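Local coordinates for protein aminotransferase, classes I and II (Silicibacter pomeroyi DSS-3, PDB 3H14) that probably transfers the amino group of L-aspartate to 2-oxoglutarate, as a pyridoxal-phosphate-dependent aminotransferase of class I, at residues S114-G119 against D161-M166; I34-G39 against A366-G371. One frame throughout, in Å; residues are numbered along the deposited sequence.

How the contacts relate
The two contacts sit on opposite sides of the chain's centre, with their own centres 37 Å apart and their nearest atoms about 15 Å from each other. Contact 1 joins strands 117-122 and 164-168, neighbours in the seven-stranded mixed sheet of the large domain of class I aminotransferases. Contact 2 belongs to a smaller, four-stranded sheet, where edge strand 34-35 meets helix 365-381. Along the chain, contact 1 is nested within the loop that contact 2 closes. Contact 2 thus brings together two parts of the chain that lie near its two ends, while contact 1 ties strands within the larger sheet. They share no strand or helix.

Contact 1 of 2, residues S114-G119 against D161-M166; sequences SGDRVG and DLAGLM
Two neighbouring parallel strands of the large-domain sheet of a class I aminotransferase, 117-122 and 164-168, begin their pairing here. V118 lies beside G164, and G119 beside L165. N of G119 donates to O of G164 over 2.8 Å. Where the strands begin to pair, O of R117 takes two N-H groups. N of A163 lies 2.7 Å from O of R117; N of G164 makes a weak second bond to it. L162 lays its two methyls against G119: CD1 is 3.8 Å from CA of G119, and CD2 also reaches CB of R117. A CB on G119 would collide with CD1. Replacing L162 with an alanine would probably open a gap over G119 and take away the methyl contact on CB of R117. F157 and V140 also pack on L162. CB of A163 meets CB of D116 at 3.6 Å, while OD2 of D116 is held by N of D113. L165 sends CG anti to its backbone N (chi1 -179°), and CD1 comes to 3.5 Å from O of G119. That same oxygen is also an acceptor: N of M166 lies 3.0 Å from O of G119.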
loop_
_atom_site.group_PDB
_atom_site.type_symbol
_atom_site.label_atom_id
_atom_site.label_comp_id
_atom_site.label_asym_id
_atom_site.label_seq_id
_atom_site.Cartn_x
_atom_site.Cartn_y
_atom_site.Cartn_z
ATOM N N SER A 114 -15.107 -11.210 -16.609
ATOM C CA SER A 114 -16.173 -10.241 -16.469
ATOM C C SER A 114 -17.221 -10.715 -15.462
ATOM O O SER A 114 -17.737 -11.826 -15.568
ATOM C CB SER A 114 -16.823 -10.014 -17.808
ATOM O OG SER A 114 -15.854 -9.591 -18.740
ATOM N N GLY A 115 -17.479 -9.860 -14.472
ATOM C CA GLY A 115 -18.523 -10.069 -13.475
ATOM C C GLY A 115 -18.067 -10.844 -12.264
ATOM O O GLY A 115 -18.868 -11.049 -11.357
ATOM N N ASP A 116 -16.822 -11.330 -12.238
ATOM C CA ASP A 116 -16.333 -12.047 -11.071
ATOM C C ASP A 116 -16.219 -11.094 -9.876
ATOM O O ASP A 116 -15.792 -9.928 -10.009
ATOM C CB ASP A 116 -14.968 -12.721 -11.274
ATOM C CG ASP A 116 -15.054 -14.002 -12.112
ATOM O OD1 ASP A 116 -16.190 -14.472 -12.374
ATOM O OD2 ASP A 116 -13.970 -14.516 -12.486
ATOM N N ARG A 117 -16.553 -11.644 -8.711
ATOM C CA ARG A 117 -16.542 -10.896 -7.454
ATOM C C ARG A 117 -15.269 -11.133 -6.719
ATOM O O ARG A 117 -14.887 -12.252 -6.490
ATOM C CB ARG A 117 -17.751 -11.259 -6.596
ATOM C CG ARG A 117 -19.025 -10.682 -7.152
ATOM C CD ARG A 117 -20.217 -11.080 -6.296
ATOM N NE ARG A 117 -21.471 -10.592 -6.858
ATOM C CZ ARG A 117 -22.236 -11.302 -7.691
ATOM N NH1 ARG A 117 -21.896 -12.545 -8.050
ATOM N NH2 ARG A 117 -23.370 -10.772 -8.152
ATOM N N VAL A 118 -14.625 -10.043 -6.294
ATOM C CA VAL A 118 -13.349 -10.122 -5.608
ATOM C C VAL A 118 -13.490 -9.360 -4.287
ATOM O O VAL A 118 -13.810 -8.180 -4.315
ATOM C CB VAL A 118 -12.226 -9.517 -6.474
ATOM C CG1 VAL A 118 -10.881 -9.624 -5.763
ATOM C CG2 VAL A 118 -12.207 -10.212 -7.869
ATOM N N GLY A 119 -13.263 -10.060 -3.176
ATOM C CA GLY A 119 -13.410 -9.515 -1.817
ATOM C C GLY A 119 -12.201 -8.664 -1.450
ATOM O O GLY A 119 -11.046 -9.092 -1.620
ATOM N N ASP A 161 -20.175 -15.312 -2.335
ATOM C CA ASP A 161 -19.681 -16.101 -3.455
ATOM C C ASP A 161 -18.644 -15.237 -4.098
ATOM O O ASP A 161 -18.972 -14.257 -4.756
ATOM C CB ASP A 161 -20.804 -16.404 -4.435
ATOM C CG ASP A 161 -20.341 -17.225 -5.599
ATOM O OD1 ASP A 161 -19.799 -18.323 -5.346
ATOM O OD2 ASP A 161 -20.482 -16.764 -6.741
ATOM N N LEU A 162 -17.390 -15.552 -3.834
ATOM C CA LEU A 162 -16.280 -14.749 -4.324
ATOM C C LEU A 162 -15.394 -15.594 -5.201
ATOM O O LEU A 162 -15.027 -16.710 -4.839
ATOM C CB LEU A 162 -15.423 -14.213 -3.168
ATOM C CG LEU A 162 -16.036 -13.238 -2.163
ATOM C CD1 LEU A 162 -14.996 -12.917 -1.138
ATOM C CD2 LEU A 162 -16.538 -11.993 -2.877
ATOM N N ALA A 163 -14.954 -14.992 -6.289
ATOM C CA ALA A 163 -13.976 -15.600 -7.212
ATOM C C ALA A 163 -12.552 -15.390 -6.715
ATOM O O ALA A 163 -11.644 -16.182 -7.005
ATOM C CB ALA A 163 -14.177 -14.983 -8.620
ATOM N N GLY A 164 -12.343 -14.289 -5.962
ATOM C CA GLY A 164 -11.070 -13.985 -5.381
ATOM C C GLY A 164 -11.168 -13.193 -4.095
ATOM O O GLY A 164 -12.227 -12.582 -3.784
ATOM N N LEU A 165 -10.061 -13.220 -3.369
ATOM C CA LEU A 165 -9.866 -12.443 -2.150
ATOM C C LEU A 165 -8.488 -11.788 -2.133
ATOM O O LEU A 165 -7.470 -12.449 -2.363
ATOM C CB LEU A 165 -9.995 -13.317 -0.922
ATOM C CG LEU A 165 -9.840 -12.605 0.438
ATOM C CD1 LEU A 165 -11.060 -11.722 0.733
ATOM C CD2 LEU A 165 -9.620 -13.660 1.565
HETATM N N MSE A 166 -8.454 -10.504 -1.803
HETATM C CA MSE A 166 -7.187 -9.787 -1.688
HETATM C C MSE A 166 -6.969 -9.253 -0.293
HETATM O O MSE A 166 -7.883 -8.700 0.302
HETATM C CB MSE A 166 -7.160 -8.624 -2.651
HETATM C CG MSE A 166 -5.830 -7.895 -2.625
HETATM SE SE MSE A 166 -5.188 -7.401 -4.370
HETATM C CE MSE A 166 -3.460 -7.733 -3.548
#

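Contact 2 of 2, residues I34-G39 against A366-G371; sequences IHMEVG and ADIEEG
I34 and M36 reach from the chain near the N-terminus onto one side of helix 365-381. I34 uses both branches. Its CG2 methyl, anti to the backbone N, comes to 3.3 Å from O of D367 and also touches CA of G371. Its other branch ends in CD1, which lies 3.7 Å from CG of E370; the two side chains cross at about a right angle. M36 is a selenomethionine, extended beyond CG, and its CE methyl does the touching. CE meets CD1 of I368 at 3.4 Å, tighter than usual for two carbons. It also approaches CA of G371 at 4.0 Å. A CB on G371 would clash with this methyl and crowd CG2 of I34, so the bare glycine lets both side chains close in on the helix. No direct hydrogen bond joins the two segments. One water bridges them, accepting N-H of H35 and donating to OD2 of D367 at 3.0 Å.

Strand 34-35 and the residue after it pack on the helix in the smaller domain of the class I aminotransferase fold. Strand 34-35 is an outer strand of the four-stranded sheet. Its I34 is bonded through the backbone to G339 and A341, the latter in strand 340-344.

Further out, H35 donates from ND1 to OE2 of E37 over 2.6 Å. The oxygen lies in the ring plane and uses its syn lone pair. NE2 of H35 is hydrogen-bonded to OE2 of E27, so both ring nitrogens are engaged, which probably holds the imidazole against turning. On the helix, N291, L294 and M295 of helix 278-302 cover I368, and OE2 of E370 pairs in a salt bridge with NE of R374.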
loop_
_atom_site.group_PDB
_atom_site.type_symbol
_atom_site.label_atom_id
_atom_site.label_comp_id
_atom_site.label_asym_id
_atom_site.label_seq_id
_atom_site.Cartn_x
_atom_site.Cartn_y
_atom_site.Cartn_z
ATOM N N ILE A 34 3.027 20.968 5.953
ATOM C CA ILE A 34 3.585 19.689 6.341
ATOM C C ILE A 34 2.693 18.615 5.690
ATOM O O ILE A 34 1.464 18.578 5.858
ATOM C CB ILE A 34 3.683 19.509 7.865
ATOM C CG1 ILE A 34 4.533 20.628 8.493
ATOM C CG2 ILE A 34 4.276 18.125 8.187
ATOM C CD1 ILE A 34 5.991 20.616 8.067
ATOM N N HIS A 35 3.337 17.754 4.909
ATOM C CA HIS A 35 2.631 16.836 4.012
ATOM C C HIS A 35 2.504 15.527 4.734
ATOM O O HIS A 35 3.453 14.767 4.770
ATOM C CB HIS A 35 3.386 16.693 2.701
ATOM C CG HIS A 35 3.147 17.828 1.773
ATOM N ND1 HIS A 35 2.099 17.840 0.889
ATOM C CD2 HIS A 35 3.775 19.017 1.627
ATOM C CE1 HIS A 35 2.097 18.979 0.222
ATOM N NE2 HIS A 35 3.096 19.717 0.662
HETATM N N MSE A 36 1.362 15.345 5.409
HETATM C CA MSE A 36 1.000 14.089 6.080
HETATM C C MSE A 36 -0.112 13.331 5.343
HETATM O O MSE A 36 -0.753 12.442 5.904
HETATM C CB MSE A 36 0.632 14.357 7.550
HETATM C CG MSE A 36 1.806 14.869 8.305
HETATM SE SE MSE A 36 1.433 15.135 10.223
HETATM C CE MSE A 36 3.206 14.832 10.889
ATOM N N GLU A 37 -0.275 13.647 4.070
ATOM C CA GLU A 37 -1.327 13.094 3.215
ATOM C C GLU A 37 -0.876 12.086 2.149
ATOM O O GLU A 37 -1.744 11.491 1.496
ATOM C CB GLU A 37 -2.120 14.211 2.524
ATOM C CG GLU A 37 -1.565 14.821 1.183
ATOM C CD GLU A 37 -0.300 15.643 1.331
ATOM O OE1 GLU A 37 0.397 15.533 2.368
ATOM O OE2 GLU A 37 0.023 16.380 0.376
ATOM N N VAL A 38 0.436 11.912 1.957
ATOM C CA VAL A 38 0.923 11.123 0.801
ATOM C C VAL A 38 1.260 9.713 1.203
ATOM O O VAL A 38 1.712 9.461 2.290
ATOM C CB VAL A 38 2.138 11.752 0.085
ATOM C CG1 VAL A 38 2.324 11.082 -1.299
ATOM C CG2 VAL A 38 1.972 13.279 -0.109
ATOM N N GLY A 39 0.994 8.771 0.316
ATOM C CA GLY A 39 1.271 7.400 0.597
ATOM C C GLY A 39 2.523 6.930 -0.112
ATOM O O GLY A 39 2.489 5.920 -0.778
ATOM N N ALA A 366 12.074 15.961 11.412
ATOM C CA ALA A 366 11.809 17.397 11.683
ATOM C C ALA A 366 10.443 17.869 11.152
ATOM O O ALA A 366 9.753 18.695 11.774
ATOM C CB ALA A 366 12.932 18.259 11.083
ATOM N N ASP A 367 10.057 17.360 9.991
ATOM C CA ASP A 367 8.719 17.650 9.425
ATOM C C ASP A 367 7.594 17.078 10.335
ATOM O O ASP A 367 6.574 17.702 10.519
ATOM C CB ASP A 367 8.557 17.008 8.042
ATOM C CG ASP A 367 9.291 17.750 6.953
ATOM O OD1 ASP A 367 10.330 18.351 7.270
ATOM O OD2 ASP A 367 8.827 17.708 5.788
ATOM N N ILE A 368 7.773 15.854 10.820
ATOM C CA ILE A 368 6.792 15.208 11.711
ATOM C C ILE A 368 6.710 15.983 13.035
ATOM O O ILE A 368 5.625 16.324 13.490
ATOM C CB ILE A 368 7.135 13.711 11.938
ATOM C CG1 ILE A 368 6.992 12.904 10.631
ATOM C CG2 ILE A 368 6.295 13.089 13.044
ATOM C CD1 ILE A 368 5.974 13.415 9.627
ATOM N N GLU A 369 7.865 16.301 13.624
ATOM C CA GLU A 369 7.885 17.135 14.818
ATOM C C GLU A 369 7.113 18.415 14.574
ATOM O O GLU A 369 6.257 18.781 15.360
ATOM C CB GLU A 369 9.319 17.444 15.251
ATOM C CG GLU A 369 10.042 16.251 15.844
ATOM C CD GLU A 369 11.514 16.517 16.242
ATOM O OE1 GLU A 369 12.177 17.403 15.629
ATOM O OE2 GLU A 369 12.014 15.787 17.157
ATOM N N GLU A 370 7.418 19.102 13.476
ATOM C CA GLU A 370 6.693 20.305 13.088
ATOM C C GLU A 370 5.193 20.085 12.871
ATOM O O GLU A 370 4.349 20.910 13.304
ATOM C CB GLU A 370 7.326 20.914 11.834
ATOM C CG GLU A 370 6.706 22.226 11.346
ATOM C CD GLU A 370 6.925 23.396 12.295
ATOM O OE1 GLU A 370 7.993 23.452 12.953
ATOM O OE2 GLU A 370 6.025 24.252 12.376
ATOM N N GLY A 371 4.841 18.984 12.216
ATOM C CA GLY A 371 3.438 18.679 12.002
ATOM C C GLY A 371 2.662 18.499 13.301
ATOM O O GLY A 371 1.536 18.978 13.440
HETATM O O HOH W 1 6.111 18.229 4.521
#